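Local atomic coordinates of putative alpha/beta hydrolase fold protein (Candidatus Nitrososphaera gargensis, PDB entry 5A62), a protein that probably hydrolyses carboxylic esters, as a putative carboxylesterase of the alpha/beta hydrolase fold from an ammonia-oxidizing archaeon. Residues G70-Q75 with F188-V193; N201-L206 with K232-E237. All coordinates share one frame; numbering follows the deposited sequence.

Overall arrangement
Contacts 1 and 2 lie in series along the chain, and their centres are 24 Å apart. Their segments do not touch; the nearest atoms are about 7 Å apart. No helix is shared, although helix 185-194 of contact 1 is followed directly by helix 202-209 of contact 2. All residues that touch in contact 1 are buried, and the second subunit packs close by. In contact 2 Glu234 is partly exposed, and no other subunit of the assembly reaches the segments. The chemistry differs accordingly. Contact 1 joins a tyrosine to small alanines and adds a water bridge. Contact 2 packs branched aliphatic side chains together, with the carboxylate of Glu234 at its partly exposed side.

Contact 1: residues G70-Q75 with F188-V193; sequences GAYTMQ and FVAATV
Tyr72 reaches across to two successive alanines of helix 185-194 with the far end of its ring. Ring atom CE2 of Tyr72 packs on CB of Ala190 at 3.6 Å, approaching obliquely. The hydroxyl goes further and rests against Ala191, with Tyr72 OH 3.2 Å from Ala191 CA and 3.4 Å from Ala191 CB. Tyr72 CG stands between its own backbone N and carbonyl carbon (chi1 56°), and with this torsion the ring extends across so that CE2 and OH reach the two alanines. The methyl of Ala190 is also met from the backbone, as Gly70 O comes within 3.4 Å of Ala190 CB.

The polar link is made by water 1. It accepts from Tyr72 N at 3.0 Å and donates to Ala190 O at 2.9 Å, bridging the two backbones. The same water also lies over the centre of the Tyr72 ring, 4.3 Å above its plane.

Segment 70-75 runs into helix 74-87 of the core domain, and Thr73 occupies the N-cap position. Helix 185-194 belongs to the helical insertion between strands 116-122 and 212-218. This is the usual place of the lid in alpha/beta hydrolases, so the contact joins core to probable lid. Met66 and Arg59 also pack here, on Ala190 and Tyr72 respectively.

Within the helix, Thr192 OG1 donates to Val189 O at 3.0 Å, and Val193 N uses the same carbonyl. Arg141 of helix 136-147 bonds to that hydroxyl oxygen as well. The second subunit lies alongside: Val193 packs on Tyr72 of that subunit.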
ATOM      1  N   GLY A  70       8.552   6.940  -0.484  1.00  9.22           N
ATOM      2  CA  GLY A  70       8.881   5.606  -0.768  1.00  9.24           C
ATOM      3  C   GLY A  70       7.702   4.636  -0.848  1.00  8.12           C
ATOM      4  O   GLY A  70       7.892   3.414  -0.849  1.00  8.69           O
ATOM      5  N   ALA A  71       6.514   5.202  -0.916  1.00  8.48           N
ATOM      6  CA  ALA A  71       5.247   4.474  -1.038  1.00  7.64           C
ATOM      7  C   ALA A  71       4.397   5.224  -1.976  1.00  8.19           C
ATOM      8  O   ALA A  71       4.493   6.454  -2.044  1.00  9.16           O
ATOM      9  CB  ALA A  71       4.516   4.342   0.300  1.00  8.32           C
ATOM     10  N   TYR A  72       3.473   4.519  -2.617  1.00  7.32           N
ATOM     11  CA  TYR A  72       2.575   5.170  -3.578  1.00  7.39           C
ATOM     12  C   TYR A  72       1.434   4.262  -3.880  1.00  7.47           C
ATOM     13  O   TYR A  72       1.419   3.079  -3.474  1.00  7.36           O
ATOM     14  CB  TYR A  72       3.326   5.509  -4.847  1.00  7.54           C
ATOM     15  CG  TYR A  72       4.020   4.358  -5.531  1.00  7.13           C
ATOM     16  CD1 TYR A  72       3.285   3.424  -6.233  1.00  7.58           C
ATOM     17  CD2 TYR A  72       5.366   4.079  -5.328  1.00  7.34           C
ATOM     18  CE1 TYR A  72       3.862   2.339  -6.797  1.00  7.73           C
ATOM     19  CE2 TYR A  72       5.984   2.980  -5.925  1.00  7.96           C
ATOM     20  CZ  TYR A  72       5.210   2.096  -6.665  1.00  7.24           C
ATOM     21  OH  TYR A  72       5.774   1.004  -7.270  1.00  8.24           O
ATOM     22  N   THR A  73       0.449   4.757  -4.584  1.00  7.56           N
ATOM     23  CA  THR A  73      -0.706   3.970  -5.035  1.00  7.58           C
ATOM     24  C   THR A  73      -0.554   3.724  -6.507  1.00  7.45           C
ATOM     25  O   THR A  73       0.247   4.354  -7.233  1.00  6.98           O
ATOM     26  CB  THR A  73      -2.026   4.661  -4.804  1.00  8.25           C
ATOM     27  OG1 THR A  73      -2.087   5.861  -5.617  1.00  8.81           O
ATOM     28  CG2 THR A  73      -2.187   5.017  -3.344  1.00  9.33           C
ATOM     29  N   MET A  74      -1.354   2.807  -7.037  1.00  7.02           N
ATOM     30  CA  MET A  74      -1.382   2.620  -8.464  1.00  7.08           C
ATOM     31  C   MET A  74      -1.660   3.905  -9.208  1.00  7.64           C
ATOM     32  O   MET A  74      -1.083   4.131 -10.279  1.00  7.72           O
ATOM     33  CB  MET A  74      -2.442   1.591  -8.878  1.00  7.98           C
ATOM     34  CG  MET A  74      -2.203   0.135  -8.521  1.00 10.32           C
ATOM     35  SD  MET A  74      -0.581  -0.504  -8.948  1.00 11.26           S
ATOM     36  CE  MET A  74      -0.680  -0.323 -10.666  1.00 11.06           C
ATOM     37  N   GLN A  75      -2.532   4.744  -8.683  1.00  7.50           N
ATOM     38  CA  GLN A  75      -2.777   6.021  -9.345  1.00  8.05           C
ATOM     39  C   GLN A  75      -1.569   6.834  -9.589  1.00  8.26           C
ATOM     40  O   GLN A  75      -1.417   7.489 -10.620  1.00  8.69           O
ATOM     41  CB  GLN A  75      -3.822   6.795  -8.567  1.00  9.46           C
ATOM     42  CG  GLN A  75      -4.258   8.052  -9.278  1.00 10.95           C
ATOM     43  CD  GLN A  75      -4.937   7.734 -10.589  1.00 11.98           C
ATOM     44  OE1 GLN A  75      -5.791   6.829 -10.650  1.00 14.86           O
ATOM     45  NE2 GLN A  75      -4.557   8.431 -11.637  1.00 12.18           N
ATOM     46  N   PHE A 188      11.091  -2.583  -5.001  1.00  6.80           N
ATOM     47  CA  PHE A 188      10.379  -3.834  -4.950  1.00  7.10           C
ATOM     48  C   PHE A 188       9.294  -3.779  -3.890  1.00  6.90           C
ATOM     49  O   PHE A 188       8.151  -4.182  -4.155  1.00  7.20           O
ATOM     50  CB  PHE A 188      11.391  -4.961  -4.647  1.00  7.17           C
ATOM     51  CG  PHE A 188      10.711  -6.302  -4.604  1.00  7.42           C
ATOM     52  CD1 PHE A 188      10.394  -6.991  -5.759  1.00  8.40           C
ATOM     53  CD2 PHE A 188      10.396  -6.895  -3.394  1.00  8.76           C
ATOM     54  CE1 PHE A 188       9.727  -8.212  -5.687  1.00  8.56           C
ATOM     55  CE2 PHE A 188       9.741  -8.093  -3.336  1.00  9.27           C
ATOM     56  CZ  PHE A 188       9.391  -8.706  -4.453  1.00  8.95           C
ATOM     57  N   VAL A 189       9.672  -3.376  -2.679  1.00  7.36           N
ATOM     58  CA  VAL A 189       8.736  -3.294  -1.588  1.00  7.39           C
ATOM     59  C   VAL A 189       7.564  -2.405  -1.939  1.00  7.02           C
ATOM     60  O   VAL A 189       6.405  -2.801  -1.805  1.00  7.18           O
ATOM     61  CB  VAL A 189       9.417  -2.898  -0.305  1.00  7.70           C
ATOM     62  CG1 VAL A 189       8.419  -2.650   0.783  1.00  8.15           C
ATOM     63  CG2 VAL A 189      10.384  -4.011   0.117  1.00  9.11           C
ATOM     64  N   ALA A 190       7.815  -1.203  -2.433  1.00  6.41           N
ATOM     65  CA  ALA A 190       6.749  -0.285  -2.725  1.00  6.62           C
ATOM     66  C   ALA A 190       5.833  -0.814  -3.809  1.00  6.54           C
ATOM     67  O   ALA A 190       4.621  -0.602  -3.755  1.00  6.44           O
ATOM     68  CB  ALA A 190       7.274   1.018  -3.150  1.00  6.62           C
ATOM     69  N   ALA A 191       6.343  -1.455  -4.823  1.00  5.99           N
ATOM     70  CA  ALA A 191       5.527  -1.916  -5.929  1.00  6.25           C
ATOM     71  C   ALA A 191       4.579  -3.012  -5.458  1.00  6.36           C
ATOM     72  O   ALA A 191       3.407  -3.051  -5.825  1.00  6.83           O
ATOM     73  CB  ALA A 191       6.366  -2.329  -7.091  1.00  7.00           C
ATOM     74  N   THR A 192       5.136  -3.929  -4.687  1.00  6.35           N
ATOM     75  CA  THR A 192       4.306  -4.994  -4.182  1.00  6.41           C
ATOM     76  C   THR A 192       3.180  -4.476  -3.248  1.00  6.52           C
ATOM     77  O   THR A 192       2.034  -4.923  -3.248  1.00  7.65           O
ATOM     78  CB  THR A 192       5.082  -6.132  -3.557  1.00  7.15           C
ATOM     79  OG1 THR A 192       5.755  -5.677  -2.392  1.00  8.14           O
ATOM     80  CG2 THR A 192       6.016  -6.798  -4.510  1.00  8.11           C
ATOM     81  N   VAL A 193       3.516  -3.508  -2.407  1.00  6.50           N
ATOM     82  CA  VAL A 193       2.516  -2.886  -1.546  1.00  6.67           C
ATOM     83  C   VAL A 193       1.428  -2.194  -2.432  1.00  7.04           C
ATOM     84  O   VAL A 193       0.249  -2.222  -2.128  1.00  7.49           O
ATOM     85  CB  VAL A 193       3.182  -1.933  -0.545  1.00  7.44           C
ATOM     86  CG1 VAL A 193       2.142  -1.052   0.130  1.00  7.98           C
ATOM     87  CG2 VAL A 193       4.010  -2.716   0.456  1.00  8.11           C
TER
HETATM   88  O   HOH W   1       3.522   1.566  -2.241  1.00  7.79           O

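Contact 2: residues N201-L206 with K232-E237; sequences NVVQGL and KEEIPE
Val203 CG1 is the methyl that touches both Ile235 and Glu234. The buried aliphatic part of the contact is made by Val203, Leu206 and Ile235. CG1 of Val203 lies 3.7 Å from Ile235 CG1 and 3.8 Å from Ile235 CD1. It stands anti to the backbone N of Val203 (chi1 174°), which brings it against Ile235. One turn on, the branch end CD2 of Leu206 touches Ile235 CD1 at 3.9 Å, and these two side chains cross at about a right angle. The ethyl arm of Ile235 thus touches both Val203 and Leu206. Pro126 packs on both of these residues, and Ser106 and Ala109 of helix 100-111 adjoin Leu206, so Pro126 and helix 100-111 cover this apolar side.

In the fold, helix 222-234 is the crossover between parallel neighbouring strands 212-218 and 239-243, a beta-alpha-beta unit of the alpha/beta hydrolase sheet. Helix 202-209 comes just before the first of those strands. Ile235 is the first residue to leave the helical conformation, and its CB is directed toward segment 201-206. Glu234 O accepts a hydrogen bond from Arg207, a second tie between this helix end and helix 202-209.

Glu234 forms the partly exposed side, where nothing interlocks. Its side chain crosses Val203 at about a right angle. Glu234 OE1 lies 3.4 Å from Val203 CG1 and 3.7 Å from Val203 CB, a short oxygen-to-carbon approach that brings no directed bond to Val203. Its OE2 has a long, weak ion pair with Lys127. Lys232 reaches forward over the turn after its helix, where NZ of Lys232 bonds to Pro236 O at 3.0 Å and also to Met238 O.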
ATOM      1  N   ASN A 201     -12.950  -1.053  -9.564  1.00 15.97           N
ATOM      2  CA  ASN A 201     -13.778  -0.748 -10.751  1.00 19.32           C
ATOM      3  C   ASN A 201     -12.998  -0.561 -12.056  1.00 17.16           C
ATOM      4  O   ASN A 201     -13.488   0.071 -12.987  1.00 15.58           O
ATOM      5  CB  ASN A 201     -14.615   0.492 -10.483  1.00 24.16           C
ATOM      6  CG  ASN A 201     -13.806   1.787 -10.469  1.00 28.88           C
ATOM      7  OD1 ASN A 201     -12.571   1.818 -10.375  1.00 29.75           O
ATOM      8  ND2 ASN A 201     -14.523   2.892 -10.597  1.00 38.59           N
ATOM      9  N   VAL A 202     -11.747  -1.054 -12.154  1.00 12.36           N
ATOM     10  CA  VAL A 202     -10.996  -0.866 -13.361  1.00 11.43           C
ATOM     11  C   VAL A 202     -11.634  -1.646 -14.512  1.00 10.60           C
ATOM     12  O   VAL A 202     -11.554  -1.202 -15.651  1.00 11.31           O
ATOM     13  CB  VAL A 202      -9.493  -1.197 -13.214  1.00 10.57           C
ATOM     14  CG1 VAL A 202      -8.707  -0.876 -14.467  1.00  9.86           C
ATOM     15  CG2 VAL A 202      -8.891  -0.454 -12.057  1.00 12.03           C
ATOM     16  N   VAL A 203     -12.161  -2.824 -14.263  1.00 10.68           N
ATOM     17  CA  VAL A 203     -12.775  -3.581 -15.345  1.00 12.00           C
ATOM     18  C   VAL A 203     -13.891  -2.744 -15.942  1.00 11.99           C
ATOM     19  O   VAL A 203     -13.948  -2.651 -17.171  1.00 11.90           O
ATOM     20  CB  VAL A 203     -13.318  -4.949 -14.906  1.00 14.75           C
ATOM     21  CG1 VAL A 203     -14.072  -5.626 -16.043  1.00 18.12           C
ATOM     22  CG2 VAL A 203     -12.230  -5.860 -14.326  1.00 16.13           C
ATOM     23  N   GLN A 204     -14.733  -2.125 -15.143  1.00 11.73           N
ATOM     24  CA  GLN A 204     -15.801  -1.292 -15.678  1.00 12.21           C
ATOM     25  C   GLN A 204     -15.228  -0.142 -16.467  1.00 11.07           C
ATOM     26  O   GLN A 204     -15.701   0.185 -17.577  1.00 10.53           O
ATOM     27  CB  GLN A 204     -16.685  -0.770 -14.523  1.00 14.08           C
ATOM     28  CG  GLN A 204     -17.852   0.105 -15.018  1.00 19.70           C
ATOM     29  CD  GLN A 204     -18.823   0.475 -13.903  1.00 26.61           C
ATOM     30  OE1 GLN A 204     -18.413   1.128 -12.931  1.00 31.73           O
ATOM     31  NE2 GLN A 204     -20.125   0.040 -14.025  1.00 25.20           N
ATOM     32  N   GLY A 205     -14.229   0.538 -15.961  1.00 11.04           N
ATOM     33  CA  GLY A 205     -13.636   1.615 -16.702  1.00 10.01           C
ATOM     34  C   GLY A 205     -12.974   1.247 -17.986  1.00  9.90           C
ATOM     35  O   GLY A 205     -12.995   1.990 -18.980  1.00 10.38           O
ATOM     36  N   LEU A 206     -12.303   0.125 -17.975  1.00  8.58           N
ATOM     37  CA  LEU A 206     -11.686  -0.374 -19.206  1.00  9.27           C
ATOM     38  C   LEU A 206     -12.761  -0.755 -20.244  1.00 10.31           C
ATOM     39  O   LEU A 206     -12.602  -0.433 -21.405  1.00 10.24           O
ATOM     40  CB  LEU A 206     -10.790  -1.597 -18.882  1.00  9.28           C
ATOM     41  CG  LEU A 206     -10.053  -2.192 -20.029  1.00  9.82           C
ATOM     42  CD1 LEU A 206      -9.169  -1.186 -20.707  1.00  9.98           C
ATOM     43  CD2 LEU A 206      -9.281  -3.402 -19.602  1.00  9.58           C
ATOM     44  N   LYS A 232     -12.506 -11.706 -18.977  1.00 11.62           N
ATOM     45  CA  LYS A 232     -13.159 -12.009 -20.261  1.00 13.70           C
ATOM     46  C   LYS A 232     -14.641 -12.190 -20.071  1.00 14.50           C
ATOM     47  O   LYS A 232     -15.422 -11.801 -20.963  1.00 14.52           O
ATOM     48  CB  LYS A 232     -12.482 -13.198 -20.912  1.00 14.94           C
ATOM     49  CG  LYS A 232     -13.138 -13.748 -22.183  1.00 15.22           C
ATOM     50  CD  LYS A 232     -12.969 -12.846 -23.327  1.00 17.06           C
ATOM     51  CE  LYS A 232     -13.561 -13.534 -24.590  1.00 17.23           C
ATOM     52  NZ  LYS A 232     -13.423 -12.789 -25.813  1.00 19.29           N
ATOM     53  N   GLU A 233     -15.089 -12.702 -18.928  1.00 14.64           N
ATOM     54  CA  GLU A 233     -16.523 -12.810 -18.650  1.00 17.48           C
ATOM     55  C   GLU A 233     -17.178 -11.461 -18.679  1.00 17.59           C
ATOM     56  O   GLU A 233     -18.313 -11.344 -19.161  1.00 18.88           O
ATOM     57  CB  GLU A 233     -16.846 -13.567 -17.348  1.00 21.19           C
ATOM     58  CG  GLU A 233     -16.605 -15.064 -17.483  1.00 27.83           C
ATOM     59  CD  GLU A 233     -17.498 -15.719 -18.552  1.00 36.29           C
ATOM     60  OE1 GLU A 233     -18.743 -15.485 -18.529  1.00 41.83           O
ATOM     61  OE2 GLU A 233     -16.955 -16.425 -19.443  1.00 45.10           O
ATOM     62  N   GLU A 234     -16.458 -10.427 -18.202  1.00 14.94           N
ATOM     63  CA  GLU A 234     -16.967  -9.082 -17.996  1.00 15.12           C
ATOM     64  C   GLU A 234     -16.712  -8.147 -19.164  1.00 12.96           C
ATOM     65  O   GLU A 234     -17.436  -7.168 -19.346  1.00 13.80           O
ATOM     66  CB  GLU A 234     -16.333  -8.453 -16.772  1.00 16.16           C
ATOM     67  CG  GLU A 234     -16.756  -9.127 -15.453  1.00 19.64           C
ATOM     68  CD  GLU A 234     -15.763  -8.773 -14.324  1.00 28.04           C
ATOM     69  OE1 GLU A 234     -15.761  -7.586 -13.869  1.00 33.39           O
ATOM     70  OE2 GLU A 234     -14.951  -9.661 -13.896  1.00 39.95           O
ATOM     71  N   ILE A 235     -15.734  -8.491 -19.963  1.00 12.77           N
ATOM     72  CA  ILE A 235     -15.356  -7.705 -21.156  1.00 12.73           C
ATOM     73  C   ILE A 235     -15.318  -8.689 -22.324  1.00 12.33           C
ATOM     74  O   ILE A 235     -14.245  -9.119 -22.774  1.00 12.38           O
ATOM     75  CB  ILE A 235     -14.003  -6.993 -21.013  1.00 12.70           C
ATOM     76  CG1 ILE A 235     -13.914  -6.215 -19.703  1.00 13.23           C
ATOM     77  CG2 ILE A 235     -13.780  -6.069 -22.198  1.00 13.32           C
ATOM     78  CD1 ILE A 235     -12.612  -5.452 -19.530  1.00 13.27           C
ATOM     79  N   PRO A 236     -16.521  -9.070 -22.813  1.00 13.26           N
ATOM     80  CA  PRO A 236     -16.538 -10.109 -23.848  1.00 14.27           C
ATOM     81  C   PRO A 236     -15.921  -9.708 -25.145  1.00 14.58           C
ATOM     82  O   PRO A 236     -15.422 -10.562 -25.915  1.00 15.08           O
ATOM     83  CB  PRO A 236     -18.011 -10.415 -23.981  1.00 14.89           C
ATOM     84  CG  PRO A 236     -18.708  -9.198 -23.506  1.00 15.09           C
ATOM     85  CD  PRO A 236     -17.870  -8.732 -22.329  1.00 15.38           C
ATOM     86  N   GLU A 237     -15.769  -8.410 -25.384  1.00 13.96           N
ATOM     87  CA  GLU A 237     -15.094  -7.967 -26.599  1.00 14.70           C
ATOM     88  C   GLU A 237     -13.563  -8.088 -26.519  1.00 14.17           C
ATOM     89  O   GLU A 237     -12.875  -7.890 -27.523  1.00 17.36           O
ATOM     90  CB  GLU A 237     -15.555  -6.530 -26.984  1.00 18.21           C
ATOM     91  CG  GLU A 237     -17.058  -6.582 -27.285  1.00 21.33           C
ATOM     92  CD  GLU A 237     -17.660  -5.392 -28.005  1.00 29.86           C
ATOM     93  OE1 GLU A 237     -18.019  -4.409 -27.325  1.00 32.20           O
ATOM     94  OE2 GLU A 237     -17.810  -5.451 -29.257  1.00 34.91           O
TER